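ATP-dependent DNA helicase (Mycobacterium smegmatis, PDB 5V9X) couples ATP hydrolysis to 3'-to-5' movement along single-stranded DNA and unwinds RNA:DNA hybrids as a helicase of the Lhr family. Local coordinates at residues A[683-688]-A[703-708]; A[710-715]-A[834-839]. All coordinates share one frame; numbering follows the deposited sequence.

Contact 1: A[683-688]-A[703-708]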
ATOM      1  N   THR A 683       3.727  20.735 -18.090  1.00 68.49           N
ATOM      2  CA  THR A 683       4.210  22.086 -18.327  1.00 64.26           C
ATOM      3  C   THR A 683       3.103  23.123 -18.448  1.00 67.62           C
ATOM      4  O   THR A 683       3.392  24.319 -18.343  1.00 72.52           O
ATOM      5  CB  THR A 683       5.067  22.133 -19.602  1.00 62.63           C
ATOM      6  OG1 THR A 683       4.245  21.863 -20.745  1.00 64.49           O
ATOM      7  CG2 THR A 683       6.181  21.104 -19.531  1.00 50.96           C
ATOM      8  N   THR A 684       1.856  22.708 -18.673  1.00 67.67           N
ATOM      9  CA  THR A 684       0.751  23.643 -18.863  1.00 70.67           C
ATOM     10  C   THR A 684      -0.443  23.188 -18.035  1.00 68.37           C
ATOM     11  O   THR A 684      -0.975  22.097 -18.260  1.00 64.37           O
ATOM     12  CB  THR A 684       0.349  23.752 -20.341  1.00 74.51           C
ATOM     13  OG1 THR A 684      -0.387  22.584 -20.727  1.00 87.28           O
ATOM     14  CG2 THR A 684       1.572  23.877 -21.238  1.00 70.50           C
ATOM     15  N   PHE A 685      -0.857  24.020 -17.083  1.00 66.15           N
ATOM     16  CA  PHE A 685      -2.128  23.840 -16.398  1.00 59.24           C
ATOM     17  C   PHE A 685      -3.214  24.591 -17.157  1.00 62.35           C
ATOM     18  O   PHE A 685      -2.949  25.601 -17.815  1.00 65.34           O
ATOM     19  CB  PHE A 685      -2.070  24.355 -14.955  1.00 55.13           C
ATOM     20  CG  PHE A 685      -1.132  23.591 -14.057  1.00 53.14           C
ATOM     21  CD1 PHE A 685      -0.564  22.394 -14.461  1.00 52.99           C
ATOM     22  CD2 PHE A 685      -0.830  24.075 -12.792  1.00 50.64           C
ATOM     23  CE1 PHE A 685       0.295  21.704 -13.624  1.00 54.66           C
ATOM     24  CE2 PHE A 685       0.023  23.388 -11.952  1.00 48.92           C
ATOM     25  CZ  PHE A 685       0.587  22.202 -12.367  1.00 53.03           C
ATOM     26  N   VAL A 686      -4.443  24.096 -17.060  1.00 60.35           N
ATOM     27  CA  VAL A 686      -5.590  24.721 -17.710  1.00 62.37           C
ATOM     28  C   VAL A 686      -6.625  25.056 -16.646  1.00 62.82           C
ATOM     29  O   VAL A 686      -7.069  24.171 -15.903  1.00 60.57           O
ATOM     30  CB  VAL A 686      -6.200  23.825 -18.797  1.00 60.69           C
ATOM     31  CG1 VAL A 686      -7.496  24.436 -19.310  1.00 55.39           C
ATOM     32  CG2 VAL A 686      -5.213  23.631 -19.936  1.00 63.63           C
ATOM     33  N   VAL A 687      -7.012  26.325 -16.580  1.00 61.17           N
ATOM     34  CA  VAL A 687      -8.097  26.775 -15.720  1.00 62.22           C
ATOM     35  C   VAL A 687      -9.332  26.939 -16.595  1.00 66.23           C
ATOM     36  O   VAL A 687      -9.368  27.796 -17.486  1.00 62.47           O
ATOM     37  CB  VAL A 687      -7.739  28.075 -14.990  1.00 60.57           C
ATOM     38  CG1 VAL A 687      -8.945  28.608 -14.244  1.00 54.62           C
ATOM     39  CG2 VAL A 687      -6.582  27.829 -14.032  1.00 61.01           C
ATOM     40  N   GLU A 688     -10.343  26.112 -16.349  1.00 69.38           N
ATOM     41  CA  GLU A 688     -11.545  26.059 -17.168  1.00 64.75           C
ATOM     42  C   GLU A 688     -12.722  26.598 -16.371  1.00 67.61           C
ATOM     43  O   GLU A 688     -12.900  26.239 -15.203  1.00 68.30           O
ATOM     44  CB  GLU A 688     -11.821  24.628 -17.630  1.00 56.95           C
ATOM     45  CG  GLU A 688     -13.125  24.454 -18.376  1.00 56.21           C
ATOM     46  CD  GLU A 688     -13.272  23.065 -18.955  1.00 59.46           C
ATOM     47  OE1 GLU A 688     -12.321  22.264 -18.831  1.00 59.87           O
ATOM     48  OE2 GLU A 688     -14.337  22.774 -19.536  1.00 62.12           O
ATOM     49  N   SER A 703      -4.621  19.775 -13.722  1.00 55.87           N
ATOM     50  CA  SER A 703      -3.234  19.479 -13.385  1.00 48.27           C
ATOM     51  C   SER A 703      -3.120  18.010 -13.010  1.00 47.79           C
ATOM     52  O   SER A 703      -3.954  17.503 -12.251  1.00 55.51           O
ATOM     53  CB  SER A 703      -2.750  20.360 -12.232  1.00 48.98           C
ATOM     54  OG  SER A 703      -1.672  19.752 -11.541  1.00 49.58           O
ATOM     55  N   PRO A 704      -2.115  17.294 -13.511  1.00 45.97           N
ATOM     56  CA  PRO A 704      -1.991  15.861 -13.218  1.00 45.41           C
ATOM     57  C   PRO A 704      -1.195  15.520 -11.968  1.00 54.20           C
ATOM     58  O   PRO A 704      -1.028  14.330 -11.683  1.00 59.50           O
ATOM     59  CB  PRO A 704      -1.266  15.347 -14.466  1.00 41.92           C
ATOM     60  CG  PRO A 704      -0.352  16.471 -14.820  1.00 41.92           C
ATOM     61  CD  PRO A 704      -1.085  17.747 -14.464  1.00 45.53           C
ATOM     62  N   TYR A 705      -0.739  16.515 -11.202  1.00 52.72           N
ATOM     63  CA  TYR A 705       0.299  16.305 -10.196  1.00 52.05           C
ATOM     64  C   TYR A 705      -0.197  15.631  -8.922  1.00 53.46           C
ATOM     65  O   TYR A 705       0.475  15.702  -7.887  1.00 62.88           O
ATOM     66  CB  TYR A 705       0.961  17.642  -9.850  1.00 51.91           C
ATOM     67  CG  TYR A 705       1.978  18.077 -10.873  1.00 53.33           C
ATOM     68  CD1 TYR A 705       3.275  17.585 -10.839  1.00 55.52           C
ATOM     69  CD2 TYR A 705       1.642  18.973 -11.880  1.00 50.65           C
ATOM     70  CE1 TYR A 705       4.213  17.977 -11.774  1.00 53.17           C
ATOM     71  CE2 TYR A 705       2.573  19.369 -12.819  1.00 48.10           C
ATOM     72  CZ  TYR A 705       3.856  18.868 -12.762  1.00 48.39           C
ATOM     73  OH  TYR A 705       4.788  19.259 -13.694  1.00 49.20           O
ATOM     74  N   GLY A 706      -1.347  14.973  -8.974  1.00 48.79           N
ATOM     75  CA  GLY A 706      -1.766  14.092  -7.903  1.00 47.42           C
ATOM     76  C   GLY A 706      -2.399  14.823  -6.731  1.00 49.92           C
ATOM     77  O   GLY A 706      -2.288  16.039  -6.573  1.00 52.82           O
ATOM     78  N   LEU A 707      -3.070  14.039  -5.883  1.00 43.96           N
ATOM     79  CA  LEU A 707      -3.806  14.587  -4.753  1.00 44.05           C
ATOM     80  C   LEU A 707      -2.890  15.106  -3.652  1.00 49.55           C
ATOM     81  O   LEU A 707      -3.297  16.000  -2.901  1.00 51.58           O
ATOM     82  CB  LEU A 707      -4.758  13.526  -4.189  1.00 42.17           C
ATOM     83  CG  LEU A 707      -5.729  13.972  -3.094  1.00 39.85           C
ATOM     84  CD1 LEU A 707      -6.738  14.970  -3.641  1.00 38.10           C
ATOM     85  CD2 LEU A 707      -6.432  12.777  -2.478  1.00 38.50           C
ATOM     86  N   ARG A 708      -1.673  14.568  -3.528  1.00 51.25           N
ATOM     87  CA  ARG A 708      -0.768  15.024  -2.478  1.00 55.29           C
ATOM     88  C   ARG A 708      -0.397  16.492  -2.633  1.00 62.06           C
ATOM     89  O   ARG A 708      -0.010  17.136  -1.652  1.00 63.17           O
ATOM     90  CB  ARG A 708       0.497  14.161  -2.466  1.00 56.25           C
ATOM     91  CG  ARG A 708       0.234  12.670  -2.350  1.00 62.90           C
ATOM     92  CD  ARG A 708       1.522  11.902  -2.124  1.00 66.90           C
ATOM     93  NE  ARG A 708       2.108  12.197  -0.819  1.00 67.36           N
ATOM     94  CZ  ARG A 708       3.350  11.875  -0.471  1.00 67.34           C
ATOM     95  NH1 ARG A 708       4.145  11.257  -1.332  1.00 66.08           N
ATOM     96  NH2 ARG A 708       3.800  12.179   0.738  1.00 69.47           N
TER
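Phe685 meets Ser703 and Tyr705 with two different parts of its ring. One face lies against Ser703. The CB of Ser703 sits over the middle of that face, 3.7 Å from the Phe685 ring centroid, in a CH-pi contact only 14° off the ring normal. The OG of Ser703 lies over the same face, 3.4 Å from Phe685 CZ. The edge of the Phe685 ring meets the edge of Tyr705, with Phe685 CE1 3.4 Å from Tyr705 CE2. The two planes are turned 68° apart. The centroids of the Phe685 and Tyr705 rings are 5.6 Å apart. The rings therefore meet rim to rim, and neither covers the face of the other. Pro704 adds a looser apolar touch through CD.

The two hydroxyls that border the rings have their stronger partners elsewhere. Ser703 OG is hydrogen-bonded to NE2 of His710, on the helix that follows. It also takes a weak, nearly straight bond from the backbone, 3.4 Å from Tyr705 N to Ser703 OG. This OG is turned away from its own N and beside the carbonyl carbon (chi1 156°), which sets it over the Phe685 ring and within reach of Tyr705 N. The hydroxyl of Tyr705 is hydrogen-bonded to the backbone O of Asp682, just before strand 684-691. Further out, Phe685 packs on Leu701 and Leu853, and its backbone pairs with Arg854 and Val856. Strands 684-691 and 697-702 are successive antiparallel neighbours in a mixed beta sheet. The loop that leaves the second for helix 707-725 packs on Phe685 of the first, a buried strand-loop-helix junction.

Contact 2: A[710-715]-A[834-839]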
ATOM      1  N   HIS A 710      -2.615  18.641  -4.654  1.00 59.60           N
ATOM      2  CA  HIS A 710      -3.899  19.320  -4.771  1.00 58.12           C
ATOM      3  C   HIS A 710      -4.656  19.397  -3.453  1.00 57.63           C
ATOM      4  O   HIS A 710      -5.507  20.279  -3.293  1.00 64.00           O
ATOM      5  CB  HIS A 710      -4.756  18.615  -5.822  1.00 56.17           C
ATOM      6  CG  HIS A 710      -4.130  18.587  -7.179  1.00 55.31           C
ATOM      7  ND1 HIS A 710      -4.479  17.668  -8.144  1.00 53.52           N
ATOM      8  CD2 HIS A 710      -3.171  19.367  -7.731  1.00 54.97           C
ATOM      9  CE1 HIS A 710      -3.763  17.884  -9.232  1.00 55.57           C
ATOM     10  NE2 HIS A 710      -2.963  18.911  -9.009  1.00 56.23           N
ATOM     11  N   GLY A 711      -4.379  18.494  -2.516  1.00 51.41           N
ATOM     12  CA  GLY A 711      -4.935  18.572  -1.187  1.00 45.62           C
ATOM     13  C   GLY A 711      -4.578  19.871  -0.493  1.00 54.37           C
ATOM     14  O   GLY A 711      -5.451  20.679  -0.161  1.00 63.03           O
ATOM     15  N   PRO A 712      -3.280  20.106  -0.265  1.00 56.40           N
ATOM     16  CA  PRO A 712      -2.879  21.362   0.385  1.00 55.63           C
ATOM     17  C   PRO A 712      -3.157  22.589  -0.461  1.00 60.16           C
ATOM     18  O   PRO A 712      -3.389  23.670   0.095  1.00 65.89           O
ATOM     19  CB  PRO A 712      -1.376  21.169   0.621  1.00 55.47           C
ATOM     20  CG  PRO A 712      -0.957  20.218  -0.448  1.00 55.04           C
ATOM     21  CD  PRO A 712      -2.113  19.265  -0.589  1.00 56.24           C
ATOM     22  N   LEU A 713      -3.132  22.462  -1.790  1.00 58.95           N
ATOM     23  CA  LEU A 713      -3.458  23.604  -2.636  1.00 59.13           C
ATOM     24  C   LEU A 713      -4.909  24.028  -2.462  1.00 58.75           C
ATOM     25  O   LEU A 713      -5.211  25.226  -2.509  1.00 58.69           O
ATOM     26  CB  LEU A 713      -3.163  23.281  -4.102  1.00 57.15           C
ATOM     27  CG  LEU A 713      -3.427  24.413  -5.101  1.00 53.13           C
ATOM     28  CD1 LEU A 713      -2.712  25.684  -4.674  1.00 48.83           C
ATOM     29  CD2 LEU A 713      -3.004  24.007  -6.503  1.00 54.50           C
ATOM     30  N   ALA A 714      -5.815  23.069  -2.246  1.00 56.75           N
ATOM     31  CA  ALA A 714      -7.204  23.417  -1.974  1.00 57.20           C
ATOM     32  C   ALA A 714      -7.349  24.154  -0.649  1.00 57.72           C
ATOM     33  O   ALA A 714      -8.202  25.041  -0.526  1.00 63.66           O
ATOM     34  CB  ALA A 714      -8.074  22.160  -1.987  1.00 59.13           C
ATOM     35  N   LEU A 715      -6.533  23.801   0.350  1.00 53.67           N
ATOM     36  CA  LEU A 715      -6.531  24.548   1.604  1.00 52.90           C
ATOM     37  C   LEU A 715      -6.193  26.013   1.369  1.00 61.73           C
ATOM     38  O   LEU A 715      -6.839  26.905   1.930  1.00 72.20           O
ATOM     39  CB  LEU A 715      -5.531  23.932   2.585  1.00 49.84           C
ATOM     40  CG  LEU A 715      -5.788  22.519   3.103  1.00 51.32           C
ATOM     41  CD1 LEU A 715      -4.603  22.043   3.925  1.00 55.62           C
ATOM     42  CD2 LEU A 715      -7.061  22.483   3.928  1.00 52.59           C
ATOM     43  N   ASP A 834       3.210  12.804   5.361  1.00 48.98           N
ATOM     44  CA  ASP A 834       2.825  11.519   4.787  1.00 46.26           C
ATOM     45  C   ASP A 834       1.702  11.625   3.765  1.00 49.74           C
ATOM     46  O   ASP A 834       1.701  10.877   2.785  1.00 55.88           O
ATOM     47  CB  ASP A 834       2.410  10.545   5.895  1.00 46.67           C
ATOM     48  CG  ASP A 834       3.583  10.079   6.734  1.00 52.60           C
ATOM     49  OD1 ASP A 834       4.697  10.617   6.555  1.00 51.97           O
ATOM     50  OD2 ASP A 834       3.394   9.168   7.568  1.00 57.76           O
ATOM     51  N   VAL A 835       0.745  12.529   3.970  1.00 51.83           N
ATOM     52  CA  VAL A 835      -0.391  12.672   3.064  1.00 49.81           C
ATOM     53  C   VAL A 835      -0.075  13.726   2.014  1.00 53.86           C
ATOM     54  O   VAL A 835      -0.130  13.455   0.808  1.00 55.01           O
ATOM     55  CB  VAL A 835      -1.674  13.030   3.834  1.00 46.97           C
ATOM     56  CG1 VAL A 835      -2.868  13.060   2.891  1.00 48.09           C
ATOM     57  CG2 VAL A 835      -1.900  12.044   4.965  1.00 43.95           C
ATOM     58  N   TYR A 836       0.250  14.937   2.462  1.00 56.16           N
ATOM     59  CA  TYR A 836       0.609  16.008   1.548  1.00 55.52           C
ATOM     60  C   TYR A 836       2.036  15.821   1.037  1.00 59.33           C
ATOM     61  O   TYR A 836       2.819  15.020   1.558  1.00 57.95           O
ATOM     62  CB  TYR A 836       0.484  17.374   2.227  1.00 49.56           C
ATOM     63  CG  TYR A 836      -0.908  17.746   2.698  1.00 46.73           C
ATOM     64  CD1 TYR A 836      -2.039  17.157   2.148  1.00 42.72           C
ATOM     65  CD2 TYR A 836      -1.086  18.698   3.696  1.00 44.89           C
ATOM     66  CE1 TYR A 836      -3.307  17.503   2.581  1.00 39.97           C
ATOM     67  CE2 TYR A 836      -2.349  19.048   4.136  1.00 43.05           C
ATOM     68  CZ  TYR A 836      -3.455  18.450   3.576  1.00 43.86           C
ATOM     69  OH  TYR A 836      -4.713  18.800   4.016  1.00 48.34           O
ATOM     70  N   ASP A 837       2.368  16.585  -0.006  1.00 58.36           N
ATOM     71  CA  ASP A 837       3.730  16.697  -0.530  1.00 57.18           C
ATOM     72  C   ASP A 837       3.974  18.190  -0.739  1.00 60.85           C
ATOM     73  O   ASP A 837       3.817  18.710  -1.846  1.00 66.49           O
ATOM     74  CB  ASP A 837       3.911  15.890  -1.819  1.00 57.24           C
ATOM     75  CG  ASP A 837       5.350  15.880  -2.309  1.00 55.36           C
ATOM     76  OD1 ASP A 837       6.222  16.477  -1.642  1.00 55.33           O
ATOM     77  OD2 ASP A 837       5.610  15.273  -3.372  1.00 55.28           O
ATOM     78  N   VAL A 838       4.348  18.875   0.336  1.00 60.45           N
ATOM     79  CA  VAL A 838       4.529  20.326   0.313  1.00 58.08           C
ATOM     80  C   VAL A 838       5.749  20.713  -0.522  1.00 55.40           C
ATOM     81  O   VAL A 838       5.656  21.665  -1.311  1.00 55.81           O
ATOM     82  CB  VAL A 838       4.613  20.895   1.739  1.00 55.19           C
ATOM     83  CG1 VAL A 838       4.884  22.390   1.699  1.00 55.61           C
ATOM     84  CG2 VAL A 838       3.325  20.610   2.498  1.00 42.19           C
ATOM     85  N   PRO A 839       6.905  20.038  -0.396  1.00 56.29           N
ATOM     86  CA  PRO A 839       8.014  20.343  -1.320  1.00 57.37           C
ATOM     87  C   PRO A 839       7.621  20.302  -2.789  1.00 59.71           C
ATOM     88  O   PRO A 839       8.107  21.127  -3.573  1.00 67.14           O
ATOM     89  CB  PRO A 839       9.050  19.268  -0.974  1.00 54.39           C
ATOM     90  CG  PRO A 839       8.844  19.031   0.462  1.00 54.70           C
ATOM     91  CD  PRO A 839       7.353  19.132   0.680  1.00 55.18           C
TER
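Tyr836 lays one face of its ring over the pyrrolidine ring of Pro712. The closest approach is Pro712 CD to Tyr836 CD1, at 3.5 Å. Pro712 CD also makes a CH-pi contact, 3.9 Å from the Tyr836 ring centroid and 29° off the normal. Pro712 CB lies over the same face, also off centre, 4.0 Å from Tyr836 CD2. The two side chains run past each other in opposite directions.

Leu715, one turn further along the helix, reaches the far end of the tyrosine. Its CD1 is 3.8 Å from Tyr836 CE2 and also lies beside the hydroxyl. The two side chains cross at about a right angle. Gly711 brings only backbone to the ring.

Tyr836 is the first residue to leave helical geometry after helix 822-835, and Asp837 is the N-cap of helix 838-849. Tyr836 CG lies anti to the carbonyl carbon (chi1 -62°), which carries the ring out from this corner onto helix 707-725, kinked at Pro712. Val766 and Leu775 of two further helices also touch Tyr836. The ring is thus held by shape and burial, while Arg708 grips the backbone of its corner separately.

In the fold
Contact 1 comes first along the chain and closes before contact 2 opens. Their centres are about 13 Å apart, and both use helix 707-725. Contact 1 packs the loop leading into this helix against strand 684-691 of the mixed beta sheet. Contact 2 joins the helix's next turns to the corner between helices 822-835 and 838-849. Two bridges link them directly. Arg708 O lies 2.9 Å from Asp837 N, a probable hydrogen bond, and Arg708 NE is bonded to Val835 O. The Ser703-His710 pair is the second bridge. All four segments belong to the DEAD/H-associated region. Helix 707-725 thus ties strand 684-691 to helices from much later in the sequence.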